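Local coordinates for tyrosine--tRNA ligase (Archaeoglobus fulgidus, PDB 2CYB), which probably catalyses the ATP-dependent attachment of tyrosine to tRNA(Tyr), passing through a tyrosyl-AMP intermediate, at residues T52-M57 with L260-K265; L7-R12 with L59-F64; I266-D271 with K301-K306. All coordinates share one frame; numbering follows the deposited sequence.

Interaction 1: T52-M57 with L260-K265; sequences TVQKLM and LPRFGK
Helix 47-61, which starts inside the 'HIGH' motif of this class I synthetase, here meets the last turn of helix 250-263 through Gln54, Met57 and Val53 on one side and Pro261 and Arg262 on the other. Arg262 does most of the reaching: with CG beside the backbone N (chi1 -72°) and the chain extended to NE, it slides past Gln54 in the opposite direction. The Gln54 amide lies over one face of the guanidinium, Gln54 CD 4.1 Å above that plane and toward its rim, and the two flat groups stand nearly perpendicular, 81° apart. That same Gln54 CD rests 3.8 Å from Pro261 CB. Met57 crosses the arginine chain at about a right angle and places SD 3.4 Å from Arg262 NH2, obliquely, while Val53 CG1 touches the edge of the group. Arg262 NH2 also makes a weak hydrogen bond to Leu100 O. With an alanine here, the Gln54 amide would probably lose the flat group it lies over and become freer to turn, and Leu100 O would lose a donor. This is a helix-to-helix contact joining the class I Rossmann fold to the mainly helical C-terminal part of the chain.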
loop_
_atom_site.group_PDB
_atom_site.type_symbol
_atom_site.label_atom_id
_atom_site.label_comp_id
_atom_site.label_asym_id
_atom_site.label_seq_id
_atom_site.Cartn_x
_atom_site.Cartn_y
_atom_site.Cartn_z
ATOM N N THR A 52 20.361 19.692 -2.293
ATOM C CA THR A 52 19.778 19.208 -3.536
ATOM C C THR A 52 19.291 20.351 -4.410
ATOM O O THR A 52 19.241 20.226 -5.633
ATOM C CB THR A 52 18.619 18.206 -3.272
ATOM O OG1 THR A 52 17.676 18.773 -2.353
ATOM C CG2 THR A 52 19.167 16.899 -2.706
ATOM N N VAL A 53 18.935 21.470 -3.792
ATOM C CA VAL A 53 18.488 22.620 -4.567
ATOM C C VAL A 53 19.661 23.131 -5.400
ATOM O O VAL A 53 19.510 23.430 -6.589
ATOM C CB VAL A 53 17.973 23.747 -3.654
ATOM C CG1 VAL A 53 17.901 25.057 -4.424
ATOM C CG2 VAL A 53 16.589 23.384 -3.121
ATOM N N GLN A 54 20.832 23.212 -4.776
ATOM C CA GLN A 54 22.027 23.684 -5.472
ATOM C C GLN A 54 22.352 22.767 -6.643
ATOM O O GLN A 54 22.765 23.233 -7.703
ATOM C CB GLN A 54 23.224 23.758 -4.509
ATOM C CG GLN A 54 24.555 24.149 -5.177
ATOM C CD GLN A 54 24.541 25.548 -5.772
ATOM O OE1 GLN A 54 24.894 25.743 -6.935
ATOM N NE2 GLN A 54 24.143 26.529 -4.972
ATOM N N LYS A 55 22.153 21.464 -6.464
ATOM C CA LYS A 55 22.431 20.527 -7.540
ATOM C C LYS A 55 21.459 20.756 -8.697
ATOM O O LYS A 55 21.838 20.636 -9.861
ATOM C CB LYS A 55 22.353 19.084 -7.033
ATOM C CG LYS A 55 22.668 18.031 -8.087
ATOM C CD LYS A 55 23.921 18.379 -8.898
ATOM C CE LYS A 55 25.169 18.504 -8.030
ATOM N NZ LYS A 55 26.353 18.979 -8.819
ATOM N N LEU A 56 20.209 21.094 -8.384
ATOM C CA LEU A 56 19.238 21.363 -9.440
ATOM C C LEU A 56 19.658 22.609 -10.219
ATOM O O LEU A 56 19.479 22.669 -11.435
ATOM C CB LEU A 56 17.827 21.552 -8.864
ATOM C CG LEU A 56 17.090 20.273 -8.441
ATOM C CD1 LEU A 56 15.706 20.627 -7.925
ATOM C CD2 LEU A 56 16.975 19.316 -9.627
ATOM N N MET A 57 20.215 23.600 -9.526
ATOM C CA MET A 57 20.667 24.822 -10.191
ATOM C C MET A 57 21.875 24.509 -11.067
ATOM O O MET A 57 22.041 25.096 -12.134
ATOM C CB MET A 57 21.009 25.912 -9.168
ATOM C CG MET A 57 19.783 26.490 -8.476
ATOM S SD MET A 57 20.137 27.896 -7.400
ATOM C CE MET A 57 19.919 29.242 -8.543
ATOM N N LEU A 260 30.982 28.178 -1.829
ATOM C CA LEU A 260 31.796 28.179 -3.041
ATOM C C LEU A 260 30.978 27.994 -4.325
ATOM O O LEU A 260 31.207 28.695 -5.312
ATOM C CB LEU A 260 32.902 27.126 -2.934
ATOM C CG LEU A 260 34.034 27.581 -2.004
ATOM C CD1 LEU A 260 34.922 26.409 -1.648
ATOM C CD2 LEU A 260 34.832 28.695 -2.684
ATOM N N PRO A 261 30.017 27.054 -4.334
ATOM C CA PRO A 261 29.220 26.867 -5.554
ATOM C C PRO A 261 28.404 28.104 -5.914
ATOM O O PRO A 261 28.172 28.386 -7.087
ATOM C CB PRO A 261 28.332 25.675 -5.205
ATOM C CG PRO A 261 29.241 24.845 -4.341
ATOM C CD PRO A 261 29.844 25.908 -3.420
ATOM N N ARG A 262 27.976 28.847 -4.900
ATOM C CA ARG A 262 27.169 30.033 -5.130
ATOM C C ARG A 262 27.955 31.321 -5.311
ATOM O O ARG A 262 27.574 32.169 -6.117
ATOM C CB ARG A 262 26.159 30.197 -3.991
ATOM C CG ARG A 262 25.055 29.166 -4.046
ATOM C CD ARG A 262 24.201 29.147 -2.798
ATOM N NE ARG A 262 22.991 28.367 -3.028
ATOM C CZ ARG A 262 22.046 28.710 -3.900
ATOM N NH1 ARG A 262 22.172 29.821 -4.617
ATOM N NH2 ARG A 262 20.979 27.940 -4.064
ATOM N N PHE A 263 29.053 31.475 -4.576
ATOM C CA PHE A 263 29.840 32.700 -4.687
ATOM C C PHE A 263 31.074 32.634 -5.575
ATOM O O PHE A 263 31.540 33.665 -6.060
ATOM C CB PHE A 263 30.256 33.194 -3.303
ATOM C CG PHE A 263 29.105 33.645 -2.451
ATOM C CD1 PHE A 263 28.393 32.731 -1.678
ATOM C CD2 PHE A 263 28.724 34.983 -2.430
ATOM C CE1 PHE A 263 27.313 33.144 -0.895
ATOM C CE2 PHE A 263 27.642 35.408 -1.647
ATOM C CZ PHE A 263 26.938 34.482 -0.880
ATOM N N GLY A 264 31.615 31.440 -5.778
ATOM C CA GLY A 264 32.794 31.313 -6.619
ATOM C C GLY A 264 34.089 31.328 -5.829
ATOM O O GLY A 264 35.065 30.663 -6.182
ATOM N N LYS A 265 34.093 32.094 -4.746
ATOM C CA LYS A 265 35.259 32.201 -3.887
ATOM C C LYS A 265 34.782 32.695 -2.534
ATOM O O LYS A 265 33.677 33.223 -2.416
ATOM C CB LYS A 265 36.267 33.199 -4.468
ATOM C CG LYS A 265 35.731 34.619 -4.609
ATOM C CD LYS A 265 34.554 34.684 -5.577
ATOM C CE LYS A 265 33.997 36.097 -5.710
ATOM N NZ LYS A 265 34.976 37.051 -6.303
#

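Interaction 2: L7-R12 with L59-F64; sequences LRLITR and LQEAGF
Leu7 O, in the helix 3-11 that sends Leu9 and Ile10 against segment 59-64, takes two bonds from Thr11. Thr11 OG1, folded back onto its own helix, donates to Leu7 O at 2.8 Å, with a C=O...donor angle of 143° and a tilt of 24° from the carbonyl plane. Thr11 N reaches the same Leu7 O at 3.0 Å from the opposite face.

The contact itself is apolar. Ile10 keeps CG1 beside the backbone N (chi1 -69°), which sends its longer branch across to the other segment, where Ile10 CD1 comes 3.4 Å from Phe64 CE1, a tight approach oblique to the ring. Leu59 CD2 sits over the centre of one face of the Phe64 ring, 3.6 Å above its plane, and turns toward the isoleucine as well, lying 3.8 Å from Ile10 CG2. Ala62 fills in beside them, its CB 3.9 Å from Ile10 CG1. At the outer margin Leu9 CD2 packs across the extended Glu61 side chain, 3.7 Å from Glu61 CD, while Leu9 CD1 lies over one face of the Arg12 guanidinium, toward its rim. Arg12 NH1 does not touch the Glu61 carboxylate but makes a salt bridge with Asp58.

Ile27 of helix 20-28 also packs on Ile10, and strands 34-39 and 173-177 touch both Leu59 and Phe64. A Schellman motif, with Gly63 at positive phi and Phe64 N bonded to Leu59 O at 2.9 Å, closes helix 47-61 and turns the chain into strand 65-70, completing a beta-alpha-beta crossover of the Rossmann fold.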
loop_
_atom_site.group_PDB
_atom_site.type_symbol
_atom_site.label_atom_id
_atom_site.label_comp_id
_atom_site.label_asym_id
_atom_site.label_seq_id
_atom_site.Cartn_x
_atom_site.Cartn_y
_atom_site.Cartn_z
ATOM N N LEU A 7 29.549 17.877 -17.590
ATOM C CA LEU A 7 29.660 16.653 -16.820
ATOM C C LEU A 7 30.346 16.987 -15.491
ATOM O O LEU A 7 29.968 16.474 -14.439
ATOM C CB LEU A 7 30.473 15.632 -17.616
ATOM C CG LEU A 7 30.094 14.150 -17.562
ATOM C CD1 LEU A 7 28.590 13.977 -17.719
ATOM C CD2 LEU A 7 30.833 13.409 -18.674
ATOM N N ARG A 8 31.347 17.864 -15.543
ATOM C CA ARG A 8 32.081 18.267 -14.343
ATOM C C ARG A 8 31.158 19.005 -13.379
ATOM O O ARG A 8 31.179 18.764 -12.170
ATOM C CB ARG A 8 33.254 19.183 -14.716
ATOM C CG ARG A 8 34.243 18.573 -15.699
ATOM C CD ARG A 8 35.229 17.628 -15.024
ATOM N NE ARG A 8 36.277 18.348 -14.301
ATOM C CZ ARG A 8 37.172 19.148 -14.876
ATOM N NH1 ARG A 8 37.153 19.338 -16.189
ATOM N NH2 ARG A 8 38.090 19.759 -14.138
ATOM N N LEU A 9 30.353 19.910 -13.927
ATOM C CA LEU A 9 29.418 20.703 -13.141
ATOM C C LEU A 9 28.304 19.835 -12.550
ATOM O O LEU A 9 27.945 19.976 -11.373
ATOM C CB LEU A 9 28.809 21.799 -14.021
ATOM C CG LEU A 9 27.654 22.623 -13.448
ATOM C CD1 LEU A 9 28.085 23.319 -12.162
ATOM C CD2 LEU A 9 27.201 23.636 -14.485
ATOM N N ILE A 10 27.767 18.937 -13.369
ATOM C CA ILE A 10 26.692 18.052 -12.932
ATOM C C ILE A 10 27.140 17.160 -11.790
ATOM O O ILE A 10 26.415 16.971 -10.816
ATOM C CB ILE A 10 26.189 17.143 -14.087
ATOM C CG1 ILE A 10 25.463 17.981 -15.140
ATOM C CG2 ILE A 10 25.242 16.078 -13.537
ATOM C CD1 ILE A 10 25.051 17.200 -16.365
ATOM N N THR A 11 28.345 16.621 -11.893
ATOM C CA THR A 11 28.821 15.721 -10.858
ATOM C C THR A 11 29.510 16.396 -9.689
ATOM O O THR A 11 29.903 15.723 -8.737
ATOM C CB THR A 11 29.765 14.677 -11.446
ATOM O OG1 THR A 11 30.861 15.334 -12.091
ATOM C CG2 THR A 11 29.031 13.827 -12.461
ATOM N N ARG A 12 29.656 17.716 -9.754
ATOM C CA ARG A 12 30.310 18.450 -8.673
ATOM C C ARG A 12 29.570 18.217 -7.365
ATOM O O ARG A 12 28.346 18.382 -7.288
ATOM C CB ARG A 12 30.338 19.953 -8.968
ATOM C CG ARG A 12 31.007 20.784 -7.862
ATOM C CD ARG A 12 31.094 22.263 -8.240
ATOM N NE ARG A 12 29.786 22.911 -8.300
ATOM C CZ ARG A 12 29.578 24.130 -8.790
ATOM N NH1 ARG A 12 28.355 24.652 -8.806
ATOM N NH2 ARG A 12 30.595 24.829 -9.278
ATOM N N LEU A 59 22.390 21.633 -12.552
ATOM C CA LEU A 59 21.795 20.933 -13.692
ATOM C C LEU A 59 21.111 21.861 -14.685
ATOM O O LEU A 59 21.225 21.678 -15.901
ATOM C CB LEU A 59 20.800 19.873 -13.196
ATOM C CG LEU A 59 21.451 18.591 -12.673
ATOM C CD1 LEU A 59 20.510 17.856 -11.718
ATOM C CD2 LEU A 59 21.832 17.711 -13.849
ATOM N N GLN A 60 20.394 22.851 -14.169
ATOM C CA GLN A 60 19.705 23.816 -15.018
ATOM C C GLN A 60 20.754 24.629 -15.789
ATOM O O GLN A 60 20.556 24.987 -16.954
ATOM C CB GLN A 60 18.834 24.725 -14.147
ATOM C CG GLN A 60 17.862 25.617 -14.900
ATOM C CD GLN A 60 18.545 26.793 -15.562
ATOM O OE1 GLN A 60 19.279 27.535 -14.914
ATOM N NE2 GLN A 60 18.302 26.973 -16.857
ATOM N N GLU A 61 21.879 24.901 -15.136
ATOM C CA GLU A 61 22.959 25.654 -15.764
ATOM C C GLU A 61 23.617 24.806 -16.843
ATOM O O GLU A 61 24.178 25.335 -17.804
ATOM C CB GLU A 61 24.005 26.060 -14.720
ATOM C CG GLU A 61 25.186 26.811 -15.298
ATOM C CD GLU A 61 26.187 27.231 -14.239
ATOM O OE1 GLU A 61 27.229 27.817 -14.608
ATOM O OE2 GLU A 61 25.932 26.977 -13.041
ATOM N N ALA A 62 23.550 23.488 -16.679
ATOM C CA ALA A 62 24.133 22.566 -17.642
ATOM C C ALA A 62 23.150 22.201 -18.757
ATOM O O ALA A 62 23.410 21.288 -19.536
ATOM C CB ALA A 62 24.619 21.306 -16.936
ATOM N N GLY A 63 22.015 22.893 -18.812
ATOM C CA GLY A 63 21.053 22.628 -19.871
ATOM C C GLY A 63 19.859 21.725 -19.605
ATOM O O GLY A 63 19.035 21.527 -20.499
ATOM N N PHE A 64 19.756 21.174 -18.398
ATOM C CA PHE A 64 18.640 20.291 -18.055
ATOM C C PHE A 64 17.342 21.037 -17.808
ATOM O O PHE A 64 17.347 22.214 -17.441
ATOM C CB PHE A 64 18.935 19.497 -16.776
ATOM C CG PHE A 64 19.743 18.258 -16.986
ATOM C CD1 PHE A 64 21.060 18.328 -17.419
ATOM C CD2 PHE A 64 19.193 17.007 -16.709
ATOM C CE1 PHE A 64 21.821 17.175 -17.571
ATOM C CE2 PHE A 64 19.944 15.846 -16.857
ATOM C CZ PHE A 64 21.265 15.929 -17.290
#

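Interaction 3: I266-D271 with K301-K306; sequences IVVERD and KIAVAK
Two flat groups of segment 266-271 face helix 297-319: the carboxylate of Glu269, which meets Lys306, and the carbonyl of Val267, which meets Ala303. The carboxylate uses OE2, which lies 3.9 Å from Lys306 NZ in a long salt bridge, the two side chains crossing at about a right angle. Lys306 is stretched from CB to NZ, with CG opposite the backbone N (chi1 176°), and this carries the ammonium over to the strand side. At the Val267 carbonyl the neighbour is a methyl group, Ala303 CB, 3.8 Å from Val267 O.

Ala303 is the centre of the contact. Its CB touches Val268 CG2 at 3.9 Å and Ile266 CD1 at 4.1 Å, so a single methyl meets residues all along the strand. Ile266 gets there by being fully extended, chi1 178°, its CD1 ending against the helix. With so small a residue facing it, the strand can come close: the CA atoms of Val268 and Ala303 are 5.3 Å apart, and the axes of strand 266-268 and helix 301-306 approach to 8.0 Å at 137°.

The strand's backbone is engaged elsewhere. Ile266 and Val268 bond to Tyr280 and Val278 of strand 278-280, forming a two-stranded antiparallel hairpin, and Val267 N donates to Tyr307 OH farther along the helix. Ile259 of helix 250-263 packs on both Ile266 and Val304.

Strand and helix are thus held together mainly by apolar contact round Ala303, while the one charged pair lies at the exposed margin, where its length and its exposure suggest a modest attraction, probably screened by solvent.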
loop_
_atom_site.group_PDB
_atom_site.type_symbol
_atom_site.label_atom_id
_atom_site.label_comp_id
_atom_site.label_asym_id
_atom_site.label_seq_id
_atom_site.Cartn_x
_atom_site.Cartn_y
_atom_site.Cartn_z
ATOM N N ILE A 266 35.606 32.520 -1.512
ATOM C CA ILE A 266 35.232 32.990 -0.188
ATOM C C ILE A 266 36.398 33.741 0.441
ATOM O O ILE A 266 37.516 33.227 0.529
ATOM C CB ILE A 266 34.797 31.824 0.720
ATOM C CG1 ILE A 266 34.451 32.353 2.115
ATOM C CG2 ILE A 266 35.893 30.769 0.778
ATOM C CD1 ILE A 266 33.899 31.291 3.054
ATOM N N VAL A 267 36.131 34.976 0.843
ATOM C CA VAL A 267 37.139 35.804 1.475
ATOM C C VAL A 267 37.050 35.587 2.981
ATOM O O VAL A 267 35.986 35.737 3.582
ATOM C CB VAL A 267 36.902 37.299 1.166
ATOM C CG1 VAL A 267 37.913 38.156 1.910
ATOM C CG2 VAL A 267 37.007 37.541 -0.329
ATOM N N VAL A 268 38.167 35.212 3.585
ATOM C CA VAL A 268 38.216 34.990 5.017
ATOM C C VAL A 268 39.002 36.141 5.633
ATOM O O VAL A 268 40.234 36.151 5.603
ATOM C CB VAL A 268 38.913 33.662 5.340
ATOM C CG1 VAL A 268 38.980 33.449 6.839
ATOM C CG2 VAL A 268 38.165 32.519 4.673
ATOM N N GLU A 269 38.291 37.125 6.171
ATOM C CA GLU A 269 38.959 38.264 6.789
ATOM C C GLU A 269 39.602 37.783 8.084
ATOM O O GLU A 269 39.002 37.003 8.835
ATOM C CB GLU A 269 37.956 39.383 7.081
ATOM C CG GLU A 269 37.080 39.747 5.895
ATOM C CD GLU A 269 36.326 41.053 6.088
ATOM O OE1 GLU A 269 35.904 41.346 7.225
ATOM O OE2 GLU A 269 36.143 41.783 5.090
ATOM N N ARG A 270 40.827 38.233 8.341
ATOM C CA ARG A 270 41.541 37.835 9.548
ATOM C C ARG A 270 42.422 38.968 10.036
ATOM O O ARG A 270 42.818 39.825 9.256
ATOM C CB ARG A 270 42.451 36.635 9.282
ATOM C CG ARG A 270 41.770 35.374 8.806
ATOM C CD ARG A 270 42.778 34.237 8.694
ATOM N NE ARG A 270 43.804 34.507 7.686
ATOM C CZ ARG A 270 44.729 33.631 7.308
ATOM N NH1 ARG A 270 44.765 32.421 7.852
ATOM N NH2 ARG A 270 45.613 33.959 6.374
ATOM N N ASP A 271 42.734 38.965 11.326
ATOM C CA ASP A 271 43.623 39.987 11.865
ATOM C C ASP A 271 44.991 39.698 11.263
ATOM O O ASP A 271 45.283 38.558 10.886
ATOM C CB ASP A 271 43.716 39.896 13.391
ATOM C CG ASP A 271 42.431 40.283 14.079
ATOM O OD1 ASP A 271 41.673 41.101 13.515
ATOM O OD2 ASP A 271 42.189 39.784 15.200
ATOM N N LYS A 301 34.891 30.010 10.631
ATOM C CA LYS A 301 33.528 30.158 11.139
ATOM C C LYS A 301 32.953 31.543 10.882
ATOM O O LYS A 301 31.816 31.675 10.426
ATOM C CB LYS A 301 33.475 29.853 12.639
ATOM C CG LYS A 301 33.592 28.376 12.982
ATOM C CD LYS A 301 33.366 28.152 14.479
ATOM C CE LYS A 301 33.303 26.674 14.822
ATOM N NZ LYS A 301 32.967 26.444 16.258
ATOM N N ILE A 302 33.733 32.581 11.178
ATOM C CA ILE A 302 33.257 33.937 10.966
ATOM C C ILE A 302 32.897 34.170 9.505
ATOM O O ILE A 302 31.859 34.768 9.202
ATOM C CB ILE A 302 34.312 34.989 11.386
ATOM C CG1 ILE A 302 34.586 34.882 12.890
ATOM C CG2 ILE A 302 33.812 36.389 11.040
ATOM C CD1 ILE A 302 33.345 35.038 13.750
ATOM N N ALA A 303 33.754 33.700 8.604
ATOM C CA ALA A 303 33.518 33.876 7.176
ATOM C C ALA A 303 32.308 33.072 6.702
ATOM O O ALA A 303 31.483 33.573 5.932
ATOM C CB ALA A 303 34.775 33.468 6.378
ATOM N N VAL A 304 32.204 31.829 7.157
ATOM C CA VAL A 304 31.078 30.984 6.757
ATOM C C VAL A 304 29.758 31.605 7.227
ATOM O O VAL A 304 28.774 31.619 6.491
ATOM C CB VAL A 304 31.216 29.565 7.333
ATOM C CG1 VAL A 304 29.923 28.767 7.107
ATOM C CG2 VAL A 304 32.394 28.860 6.676
ATOM N N ALA A 305 29.741 32.127 8.449
ATOM C CA ALA A 305 28.531 32.751 8.974
ATOM C C ALA A 305 28.159 33.977 8.148
ATOM O O ALA A 305 26.983 34.210 7.860
ATOM C CB ALA A 305 28.728 33.144 10.448
ATOM N N LYS A 306 29.161 34.767 7.764
ATOM C CA LYS A 306 28.900 35.968 6.977
ATOM C C LYS A 306 28.338 35.649 5.593
ATOM O O LYS A 306 27.372 36.273 5.148
ATOM C CB LYS A 306 30.178 36.798 6.828
ATOM C CG LYS A 306 30.008 38.013 5.933
ATOM C CD LYS A 306 31.307 38.792 5.784
ATOM C CE LYS A 306 31.124 39.963 4.830
ATOM N NZ LYS A 306 32.390 40.719 4.613
#

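Overall arrangement
Interactions 1 and 2 use successive parts of helix 47-61 and touch: Lys55 NZ donates to the carbonyl oxygens of Arg12 and Ile10, tying the end of helix 3-11 to the middle of the shared helix. Interaction 2 sits against the central sheet and is chiefly hydrocarbon, with charge only at its outer margin. Interaction 1 spans two parts of the fold, and its flat polar groups and sulfur suit a half-buried seam. Interaction 3 lies farther out, about 25 Å from the chain's centre, within the C-terminal part alone; it follows interaction 1 directly, Leu260 packing on the start of strand 266-268. Interactions 2 and 3 do not touch.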